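Local coordinates for teichoic acid biosynthesis protein F (Staphylococcus epidermidis, PDB 3L7I) that takes part in teichoic acid biosynthesis and, in the region modelled, has two Rossmann-like domains arranged as in the GT-B class of glycosyltransferases, at residues S339-T344 with E410-Y415; T546-E551 with F640-D645; P665-P670 with A674-N679. All blocks are in the same frame, centred on the assembly; numbering follows the deposited sequence.

Contact 1 (S339-T344 with E410-Y415)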
loop_
_atom_site.group_PDB
_atom_site.type_symbol
_atom_site.label_atom_id
_atom_site.label_comp_id
_atom_site.label_asym_id
_atom_site.label_seq_id
_atom_site.Cartn_x
_atom_site.Cartn_y
_atom_site.Cartn_z
ATOM N N SER A 339 -8.100 -2.731 16.082
ATOM C CA SER A 339 -7.249 -1.780 15.366
ATOM C C SER A 339 -7.961 -0.433 15.221
ATOM O O SER A 339 -7.334 0.630 15.268
ATOM C CB SER A 339 -6.834 -2.325 14.012
ATOM O OG SER A 339 -7.944 -2.893 13.371
ATOM N N LEU A 340 -9.276 -0.482 15.057
ATOM C CA LEU A 340 -10.033 0.752 15.030
ATOM C C LEU A 340 -9.887 1.488 16.363
ATOM O O LEU A 340 -9.629 2.691 16.399
ATOM C CB LEU A 340 -11.494 0.483 14.724
ATOM C CG LEU A 340 -12.370 1.715 14.923
ATOM C CD1 LEU A 340 -11.811 2.929 14.160
ATOM C CD2 LEU A 340 -13.827 1.404 14.527
ATOM N N TYR A 341 -10.034 0.746 17.456
ATOM C CA TYR A 341 -9.947 1.312 18.795
ATOM C C TYR A 341 -8.569 1.892 19.056
ATOM O O TYR A 341 -8.455 2.976 19.613
ATOM C CB TYR A 341 -10.292 0.242 19.831
ATOM C CG TYR A 341 -9.615 0.420 21.158
ATOM C CD1 TYR A 341 -10.195 1.189 22.156
ATOM C CD2 TYR A 341 -8.405 -0.192 21.420
ATOM C CE1 TYR A 341 -9.577 1.360 23.375
ATOM C CE2 TYR A 341 -7.773 -0.028 22.639
ATOM C CZ TYR A 341 -8.368 0.749 23.615
ATOM O OH TYR A 341 -7.754 0.916 24.833
ATOM N N ASP A 342 -7.531 1.163 18.642
ATOM C CA ASP A 342 -6.145 1.586 18.802
ATOM C C ASP A 342 -5.929 2.895 18.032
ATOM O O ASP A 342 -5.048 3.690 18.352
ATOM C CB ASP A 342 -5.216 0.472 18.296
ATOM C CG ASP A 342 -3.760 0.635 18.762
ATOM O OD1 ASP A 342 -3.517 1.246 19.831
ATOM O OD2 ASP A 342 -2.837 0.143 18.065
ATOM N N LEU A 343 -6.764 3.136 17.030
ATOM C CA LEU A 343 -6.596 4.316 16.190
ATOM C C LEU A 343 -7.204 5.565 16.770
ATOM O O LEU A 343 -6.619 6.640 16.685
ATOM C CB LEU A 343 -7.189 4.093 14.794
ATOM C CG LEU A 343 -6.177 3.670 13.728
ATOM C CD1 LEU A 343 -6.851 3.460 12.391
ATOM C CD2 LEU A 343 -5.082 4.710 13.631
ATOM N N THR A 344 -8.392 5.427 17.337
ATOM C CA THR A 344 -9.160 6.603 17.716
ATOM C C THR A 344 -9.109 6.813 19.216
ATOM O O THR A 344 -9.824 7.658 19.758
ATOM C CB THR A 344 -10.635 6.502 17.251
ATOM O OG1 THR A 344 -11.311 5.480 17.999
ATOM C CG2 THR A 344 -10.716 6.191 15.748
ATOM N N GLU A 410 -18.265 -2.118 21.676
ATOM C CA GLU A 410 -18.713 -1.555 22.941
ATOM C C GLU A 410 -17.684 -1.786 24.019
ATOM O O GLU A 410 -17.550 -0.968 24.931
ATOM C CB GLU A 410 -20.044 -2.158 23.376
ATOM C CG GLU A 410 -21.245 -1.668 22.609
ATOM C CD GLU A 410 -21.565 -2.509 21.383
ATOM O OE1 GLU A 410 -20.672 -3.252 20.903
ATOM O OE2 GLU A 410 -22.724 -2.421 20.905
ATOM N N TYR A 411 -16.983 -2.917 23.921
ATOM C CA TYR A 411 -15.914 -3.276 24.853
ATOM C C TYR A 411 -14.824 -2.235 24.762
ATOM O O TYR A 411 -14.422 -1.661 25.765
ATOM C CB TYR A 411 -15.357 -4.656 24.500
ATOM C CG TYR A 411 -14.195 -5.158 25.352
ATOM C CD1 TYR A 411 -14.396 -5.576 26.660
ATOM C CD2 TYR A 411 -12.915 -5.269 24.829
ATOM C CE1 TYR A 411 -13.376 -6.051 27.421
ATOM C CE2 TYR A 411 -11.873 -5.748 25.595
ATOM C CZ TYR A 411 -12.110 -6.147 26.888
ATOM O OH TYR A 411 -11.081 -6.640 27.681
ATOM N N TYR A 412 -14.369 -1.971 23.541
ATOM C CA TYR A 412 -13.303 -1.000 23.338
ATOM C C TYR A 412 -13.707 0.414 23.759
ATOM O O TYR A 412 -12.922 1.120 24.400
ATOM C CB TYR A 412 -12.755 -1.081 21.907
ATOM C CG TYR A 412 -12.019 -2.387 21.718
ATOM C CD1 TYR A 412 -10.792 -2.603 22.354
ATOM C CD2 TYR A 412 -12.566 -3.430 20.979
ATOM C CE1 TYR A 412 -10.128 -3.788 22.231
ATOM C CE2 TYR A 412 -11.899 -4.630 20.850
ATOM C CZ TYR A 412 -10.681 -4.806 21.483
ATOM O OH TYR A 412 -9.993 -6.004 21.387
ATOM N N GLN A 413 -14.934 0.808 23.424
ATOM C CA GLN A 413 -15.472 2.083 23.868
ATOM C C GLN A 413 -15.356 2.205 25.374
ATOM O O GLN A 413 -14.718 3.126 25.890
ATOM C CB GLN A 413 -16.943 2.176 23.499
ATOM C CG GLN A 413 -17.323 3.230 22.490
ATOM C CD GLN A 413 -18.798 3.112 22.116
ATOM O OE1 GLN A 413 -19.617 3.987 22.457
ATOM N NE2 GLN A 413 -19.157 2.001 21.443
ATOM N N ALA A 414 -15.995 1.266 26.069
ATOM C CA ALA A 414 -16.082 1.297 27.517
ATOM C C ALA A 414 -14.702 1.539 28.085
ATOM O O ALA A 414 -14.511 2.429 28.911
ATOM C CB ALA A 414 -16.685 -0.003 28.059
ATOM N N TYR A 415 -13.729 0.770 27.619
ATOM C CA TYR A 415 -12.366 0.921 28.123
ATOM C C TYR A 415 -11.669 2.241 27.731
ATOM O O TYR A 415 -10.869 2.787 28.496
ATOM C CB TYR A 415 -11.520 -0.298 27.759
ATOM C CG TYR A 415 -11.755 -1.396 28.735
ATOM C CD1 TYR A 415 -11.129 -1.380 29.970
ATOM C CD2 TYR A 415 -12.641 -2.417 28.451
ATOM C CE1 TYR A 415 -11.358 -2.348 30.870
ATOM C CE2 TYR A 415 -12.881 -3.388 29.342
ATOM C CZ TYR A 415 -12.239 -3.353 30.555
ATOM O OH TYR A 415 -12.475 -4.342 31.473
HETATM O O HOH W 1 -8.298 3.116 26.685
#
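Tyr341 on helix 336-344 and Tyr412 on helix 409-417 bring the two helices together, and at this pair the CA atoms approach to 6.1 Å. Two residues before Tyr341, Ser339 is hydrogen-bonded through OG to His325 and Asn328, and together with Leu340 and Leu343 it joins helix 336-344 to helix 316-331.

Tyr341 then reaches across. With CG roughly anti to the backbone N (chi1 151°), its ring is carried alongside the beta-carbon of Tyr412, and CD1 lies 3.4 Å from Tyr412 CB. The side chains cross at about a right angle. Tyr412 CD1 sits 3.4 Å above one face of the Tyr341 ring, toward its rim, while the two planes are inclined at 38° with centroids 4.9 Å apart. This is an oblique aromatic pair, packed by van der Waals contact. Helix 409-417 belongs to a Rossmann-like domain with a seven-stranded parallel sheet: Tyr411 and Tyr415 rest on strands 354-358 and 384-389, and Ala414 on Ile386. Helix 336-344 therefore adds an outer layer to a helix already seated on the sheet.

The far end of Tyr341 is polar and buried. Its OH is hydrogen-bonded to Asn432 N and lies 2.9 Å from a water. That water is 3.2 Å from Tyr415 O and could donate to it, so that it may bridge the helices beyond the rings.

Contact 2 (T546-E551 with F640-D645)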
loop_
_atom_site.group_PDB
_atom_site.type_symbol
_atom_site.label_atom_id
_atom_site.label_comp_id
_atom_site.label_asym_id
_atom_site.label_seq_id
_atom_site.Cartn_x
_atom_site.Cartn_y
_atom_site.Cartn_z
ATOM N N THR A 546 -6.608 -28.010 45.285
ATOM C CA THR A 546 -6.139 -27.447 44.018
ATOM C C THR A 546 -6.066 -28.487 42.909
ATOM O O THR A 546 -6.008 -29.693 43.164
ATOM C CB THR A 546 -4.750 -26.820 44.119
ATOM O OG1 THR A 546 -3.928 -27.645 44.950
ATOM C CG2 THR A 546 -4.850 -25.413 44.674
ATOM N N TRP A 547 -6.029 -27.982 41.676
ATOM C CA TRP A 547 -5.955 -28.810 40.485
ATOM C C TRP A 547 -4.578 -29.432 40.367
ATOM O O TRP A 547 -3.589 -28.858 40.826
ATOM C CB TRP A 547 -6.291 -27.988 39.242
ATOM C CG TRP A 547 -5.840 -28.630 37.984
ATOM C CD1 TRP A 547 -4.594 -28.569 37.444
ATOM C CD2 TRP A 547 -6.612 -29.449 37.114
ATOM N NE1 TRP A 547 -4.540 -29.294 36.290
ATOM C CE2 TRP A 547 -5.772 -29.851 36.061
ATOM C CE3 TRP A 547 -7.932 -29.895 37.121
ATOM C CZ2 TRP A 547 -6.201 -30.662 35.019
ATOM C CZ3 TRP A 547 -8.363 -30.706 36.086
ATOM C CH2 TRP A 547 -7.501 -31.079 35.049
ATOM N N ARG A 548 -4.536 -30.615 39.758
ATOM C CA ARG A 548 -3.297 -31.350 39.538
ATOM C C ARG A 548 -3.287 -32.038 38.169
ATOM O O ARG A 548 -4.087 -32.943 37.910
ATOM C CB ARG A 548 -3.097 -32.383 40.653
ATOM C CG ARG A 548 -2.607 -31.776 41.947
ATOM C CD ARG A 548 -2.816 -32.705 43.105
ATOM N NE ARG A 548 -4.006 -32.369 43.880
ATOM C CZ ARG A 548 -3.999 -31.999 45.161
ATOM N NH1 ARG A 548 -2.860 -31.918 45.827
ATOM N NH2 ARG A 548 -5.140 -31.714 45.777
ATOM N N ASP A 549 -2.379 -31.608 37.298
ATOM C CA ASP A 549 -2.253 -32.176 35.953
ATOM C C ASP A 549 -2.067 -33.688 36.008
ATOM O O ASP A 549 -2.565 -34.425 35.160
ATOM C CB ASP A 549 -1.068 -31.544 35.227
ATOM C CG ASP A 549 -0.894 -30.072 35.563
ATOM O OD1 ASP A 549 -0.769 -29.729 36.766
ATOM O OD2 ASP A 549 -0.877 -29.253 34.620
ATOM N N ASP A 550 -1.342 -34.132 37.025
ATOM C CA ASP A 550 -1.041 -35.541 37.243
ATOM C C ASP A 550 -2.287 -36.438 37.237
ATOM O O ASP A 550 -2.181 -37.663 37.167
ATOM C CB ASP A 550 -0.304 -35.696 38.586
ATOM C CG ASP A 550 0.771 -34.621 38.803
ATOM O OD1 ASP A 550 1.645 -34.461 37.914
ATOM O OD2 ASP A 550 0.751 -33.950 39.865
ATOM N N GLU A 551 -3.466 -35.836 37.315
ATOM C CA GLU A 551 -4.673 -36.621 37.547
ATOM C C GLU A 551 -5.696 -36.550 36.414
ATOM O O GLU A 551 -6.707 -37.254 36.434
ATOM C CB GLU A 551 -5.307 -36.226 38.884
ATOM C CG GLU A 551 -4.377 -36.424 40.079
ATOM C CD GLU A 551 -5.037 -36.109 41.414
ATOM O OE1 GLU A 551 -6.119 -35.471 41.411
ATOM O OE2 GLU A 551 -4.471 -36.503 42.463
ATOM N N PHE A 640 -5.208 -31.908 53.527
ATOM C CA PHE A 640 -5.079 -33.266 53.042
ATOM C C PHE A 640 -4.028 -33.330 51.917
ATOM O O PHE A 640 -4.344 -33.543 50.748
ATOM C CB PHE A 640 -6.453 -33.696 52.568
ATOM C CG PHE A 640 -6.503 -35.052 52.002
ATOM C CD1 PHE A 640 -7.270 -35.307 50.880
ATOM C CD2 PHE A 640 -5.813 -36.090 52.590
ATOM C CE1 PHE A 640 -7.347 -36.590 50.343
ATOM C CE2 PHE A 640 -5.887 -37.380 52.061
ATOM C CZ PHE A 640 -6.649 -37.629 50.933
ATOM N N ALA A 641 -2.773 -33.124 52.287
ATOM C CA ALA A 641 -1.671 -33.194 51.338
ATOM C C ALA A 641 -1.265 -34.642 51.039
ATOM O O ALA A 641 -0.259 -35.130 51.537
ATOM C CB ALA A 641 -0.476 -32.405 51.862
ATOM N N TYR A 642 -2.043 -35.325 50.212
ATOM C CA TYR A 642 -1.765 -36.722 49.929
ATOM C C TYR A 642 -0.578 -36.889 48.999
ATOM O O TYR A 642 0.141 -37.881 49.072
ATOM C CB TYR A 642 -3.003 -37.428 49.376
ATOM C CG TYR A 642 -3.619 -36.791 48.153
ATOM C CD1 TYR A 642 -4.687 -35.899 48.272
ATOM C CD2 TYR A 642 -3.164 -37.103 46.884
ATOM C CE1 TYR A 642 -5.268 -35.315 47.163
ATOM C CE2 TYR A 642 -3.733 -36.528 45.759
ATOM C CZ TYR A 642 -4.790 -35.633 45.900
ATOM O OH TYR A 642 -5.357 -35.063 44.773
ATOM N N ASP A 643 -0.365 -35.914 48.130
ATOM C CA ASP A 643 0.767 -35.974 47.204
ATOM C C ASP A 643 1.935 -35.127 47.677
ATOM O O ASP A 643 2.866 -34.877 46.930
ATOM C CB ASP A 643 0.352 -35.558 45.793
ATOM C CG ASP A 643 -0.345 -34.213 45.759
ATOM O OD1 ASP A 643 -0.531 -33.596 46.831
ATOM O OD2 ASP A 643 -0.701 -33.772 44.648
ATOM N N ILE A 644 1.883 -34.716 48.935
ATOM C CA ILE A 644 2.875 -33.832 49.502
ATOM C C ILE A 644 4.338 -34.236 49.249
ATOM O O ILE A 644 5.229 -33.399 49.361
ATOM C CB ILE A 644 2.656 -33.680 51.002
ATOM C CG1 ILE A 644 3.437 -32.469 51.527
ATOM C CG2 ILE A 644 3.033 -34.962 51.709
ATOM C CD1 ILE A 644 3.080 -32.095 52.938
ATOM N N ASP A 645 4.603 -35.495 48.912
ATOM C CA ASP A 645 5.980 -35.889 48.611
ATOM C C ASP A 645 6.360 -35.458 47.204
ATOM O O ASP A 645 7.437 -34.911 46.974
ATOM C CB ASP A 645 6.167 -37.389 48.764
ATOM C CG ASP A 645 5.455 -37.928 49.973
ATOM O OD1 ASP A 645 6.146 -38.412 50.900
ATOM O OD2 ASP A 645 4.197 -37.848 50.007
#
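Asp643 OD1 is gripped twice, by a salt bridge from Arg548 NH1 at 3.0 Å and by a hydrogen bond with the hydroxyl of Tyr623. A second, weak bond from the same NH1 to Asp643 OD2 is doubtful, because that oxygen is poorly placed. The guanidinium also has a partner on its other terminal nitrogen, where NH2 forms a salt bridge with Asp622, so two carboxylates share the charge and should hold its rotation in check. A bend at chi3 (-100°) turns the group away from the line of the arginine chain.

Tyr642 comes in over one face of this guanidinium, its OH 2.9 Å above the plane and toward the rim. Although Arg548 NE is only 3.1 Å from Tyr642 OH, the angle is too poor for a hydrogen bond. The hydroxyl instead donates to Glu551 OE2 at 2.9 Å, meeting the carboxylate on its syn side, 18° out of plane. Glu551 reaches it with an extended chain, and its carboxylate lies at the edge of the phenol ring, the two planes only 10° apart.

Both segments lie in loop regions, the first ending in a short 3-10 turn (549-551), at the C-terminal edge of a Rossmann-like parallel sheet. The network joins the loop after strand 539-543 to the one after strand 637-640, where Phe640 packs on Pro670 and Leu673 of helix 670-677.

Contact 3 (P665-P670 with A674-N679)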
loop_
_atom_site.group_PDB
_atom_site.type_symbol
_atom_site.label_atom_id
_atom_site.label_comp_id
_atom_site.label_asym_id
_atom_site.label_seq_id
_atom_site.Cartn_x
_atom_site.Cartn_y
_atom_site.Cartn_z
ATOM N N PRO A 665 -3.921 -29.278 61.100
ATOM C CA PRO A 665 -2.995 -30.406 60.934
ATOM C C PRO A 665 -2.793 -30.795 59.458
ATOM O O PRO A 665 -3.682 -30.544 58.652
ATOM C CB PRO A 665 -3.717 -31.550 61.659
ATOM C CG PRO A 665 -5.094 -30.988 62.074
ATOM C CD PRO A 665 -5.295 -29.717 61.373
ATOM N N ILE A 666 -1.663 -31.398 59.104
ATOM C CA ILE A 666 -1.519 -31.953 57.758
ATOM C C ILE A 666 -1.819 -33.440 57.785
ATOM O O ILE A 666 -1.220 -34.176 58.552
ATOM C CB ILE A 666 -0.090 -31.775 57.184
ATOM C CG1 ILE A 666 0.287 -30.291 57.120
ATOM C CG2 ILE A 666 0.018 -32.453 55.804
ATOM C CD1 ILE A 666 1.717 -30.038 56.779
ATOM N N TYR A 667 -2.740 -33.896 56.953
ATOM C CA TYR A 667 -2.980 -35.329 56.861
ATOM C C TYR A 667 -2.548 -35.829 55.489
ATOM O O TYR A 667 -2.808 -35.184 54.485
ATOM C CB TYR A 667 -4.461 -35.662 57.126
ATOM C CG TYR A 667 -4.839 -35.752 58.594
ATOM C CD1 TYR A 667 -4.699 -36.938 59.301
ATOM C CD2 TYR A 667 -5.343 -34.648 59.268
ATOM C CE1 TYR A 667 -5.043 -37.019 60.638
ATOM C CE2 TYR A 667 -5.686 -34.719 60.602
ATOM C CZ TYR A 667 -5.533 -35.905 61.283
ATOM O OH TYR A 667 -5.880 -35.967 62.611
ATOM N N THR A 668 -1.882 -36.969 55.436
ATOM C CA THR A 668 -1.537 -37.550 54.147
ATOM C C THR A 668 -2.502 -38.681 53.775
ATOM O O THR A 668 -2.749 -38.943 52.601
ATOM C CB THR A 668 -0.051 -38.003 54.090
ATOM O OG1 THR A 668 0.282 -38.771 55.266
ATOM C CG2 THR A 668 0.856 -36.797 54.018
ATOM N N GLU A 669 -3.067 -39.346 54.775
ATOM C CA GLU A 669 -4.124 -40.317 54.515
ATOM C C GLU A 669 -5.478 -39.722 54.928
ATOM O O GLU A 669 -5.570 -38.961 55.886
ATOM C CB GLU A 669 -3.843 -41.655 55.235
ATOM C CG GLU A 669 -4.814 -42.026 56.377
ATOM C CD GLU A 669 -4.318 -41.617 57.762
ATOM O OE1 GLU A 669 -3.638 -40.576 57.879
ATOM O OE2 GLU A 669 -4.608 -42.338 58.743
ATOM N N PRO A 670 -6.539 -40.060 54.196
ATOM C CA PRO A 670 -7.890 -39.576 54.502
ATOM C C PRO A 670 -8.457 -40.087 55.826
ATOM O O PRO A 670 -9.291 -39.413 56.409
ATOM C CB PRO A 670 -8.712 -40.189 53.375
ATOM C CG PRO A 670 -7.935 -41.439 53.006
ATOM C CD PRO A 670 -6.539 -40.924 53.004
ATOM N N ALA A 674 -10.892 -38.332 58.730
ATOM C CA ALA A 674 -12.271 -38.754 58.995
ATOM C C ALA A 674 -12.539 -38.846 60.493
ATOM O O ALA A 674 -13.474 -38.247 61.002
ATOM C CB ALA A 674 -12.575 -40.082 58.315
ATOM N N LYS A 675 -11.709 -39.587 61.206
ATOM C CA LYS A 675 -11.909 -39.744 62.630
ATOM C C LYS A 675 -11.902 -38.385 63.322
ATOM O O LYS A 675 -12.737 -38.112 64.172
ATOM C CB LYS A 675 -10.840 -40.673 63.212
ATOM C CG LYS A 675 -10.856 -42.102 62.638
ATOM C CD LYS A 675 -12.240 -42.761 62.773
ATOM C CE LYS A 675 -12.187 -44.267 62.502
ATOM N NZ LYS A 675 -13.521 -44.921 62.691
ATOM N N GLU A 676 -10.968 -37.527 62.936
ATOM C CA GLU A 676 -10.823 -36.205 63.544
ATOM C C GLU A 676 -12.091 -35.331 63.434
ATOM O O GLU A 676 -12.528 -34.741 64.428
ATOM C CB GLU A 676 -9.621 -35.488 62.925
ATOM C CG GLU A 676 -9.153 -34.259 63.679
ATOM C CD GLU A 676 -8.044 -34.557 64.662
ATOM O OE1 GLU A 676 -8.238 -35.426 65.550
ATOM O OE2 GLU A 676 -6.977 -33.912 64.550
ATOM N N LEU A 677 -12.661 -35.248 62.227
ATOM C CA LEU A 677 -13.944 -34.560 61.972
ATOM C C LEU A 677 -15.120 -34.990 62.892
ATOM O O LEU A 677 -16.078 -34.234 63.100
ATOM C CB LEU A 677 -14.358 -34.763 60.508
ATOM C CG LEU A 677 -13.831 -33.843 59.394
ATOM C CD1 LEU A 677 -12.704 -32.935 59.847
ATOM C CD2 LEU A 677 -13.400 -34.633 58.146
ATOM N N LYS A 678 -15.057 -36.211 63.417
ATOM C CA LYS A 678 -16.141 -36.735 64.237
ATOM C C LYS A 678 -16.544 -35.680 65.260
ATOM O O LYS A 678 -17.729 -35.432 65.484
ATOM C CB LYS A 678 -15.696 -38.009 64.952
ATOM C CG LYS A 678 -16.769 -39.058 65.079
ATOM C CD LYS A 678 -17.341 -39.389 63.715
ATOM C CE LYS A 678 -17.599 -40.874 63.595
ATOM N NZ LYS A 678 -16.303 -41.587 63.653
ATOM N N ASN A 679 -15.537 -35.049 65.856
ATOM C CA ASN A 679 -15.731 -34.086 66.927
ATOM C C ASN A 679 -15.034 -32.759 66.626
ATOM O O ASN A 679 -13.888 -32.532 67.037
ATOM C CB ASN A 679 -15.210 -34.675 68.237
ATOM C CG ASN A 679 -15.412 -33.748 69.412
ATOM O OD1 ASN A 679 -15.938 -32.644 69.258
ATOM N ND2 ASN A 679 -14.993 -34.189 70.601
#
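Glu676 leaves helix 670-677 pointing at Tyr667 of the short strand 666-667, and most of the glutamate side chain lies near the phenol oxygen. CB lies 3.8 Å from Tyr667 OH. CG, placed anti to the backbone N (chi1 -166°), stays at the same distance, and a bend at chi2 (94°) then curls the chain round the hydroxyl. CD comes to 3.3 Å of Tyr667 OH, and OE2 accepts a weak hydrogen bond from it at 3.0 Å. This oxygen lies near the ring plane, at the hydroxyl edge, although the carboxylate itself stands almost perpendicular to the ring (89°). Pro665 CG is a more distant neighbour of OE2, at 4.3 Å.

The other link is backbone: Ala674 N donates to Pro670 O at 3.0 Å, an i to i+4 bond in the first turn of the helix, with the donor in the carbonyl plane. Glu676 also packs on Phe638 of strand 637-640.

An outermost strand of the six-stranded parallel sheet thus leads straight into its helix. The sound link between them is the backbone bond; the phenol-to-carboxylate bond is weak and near the surface, consistent with a secondary, polar tie.

Contact 1 lies in the domain with the seven-stranded sheet, and contacts 2 and 3 in the one with the six-stranded sheet, on the opposite side of the chain's centre. The centre of contact 1 is about 43 Å from that of contact 2 and about 54 Å from that of contact 3, with nearest atoms about 25 and 39 Å apart. Contacts 2 and 3, about 17 Å apart between centres, are neighbours: Ala641 O packs on Thr668 CG2 at 3.2 Å, and Tyr642 CB lies 3.6 Å from Thr668 O. In GT-B folds the active-site cleft generally opens between the two domains, so contact 1 belongs to one wall-forming domain and contacts 2 and 3 to the other.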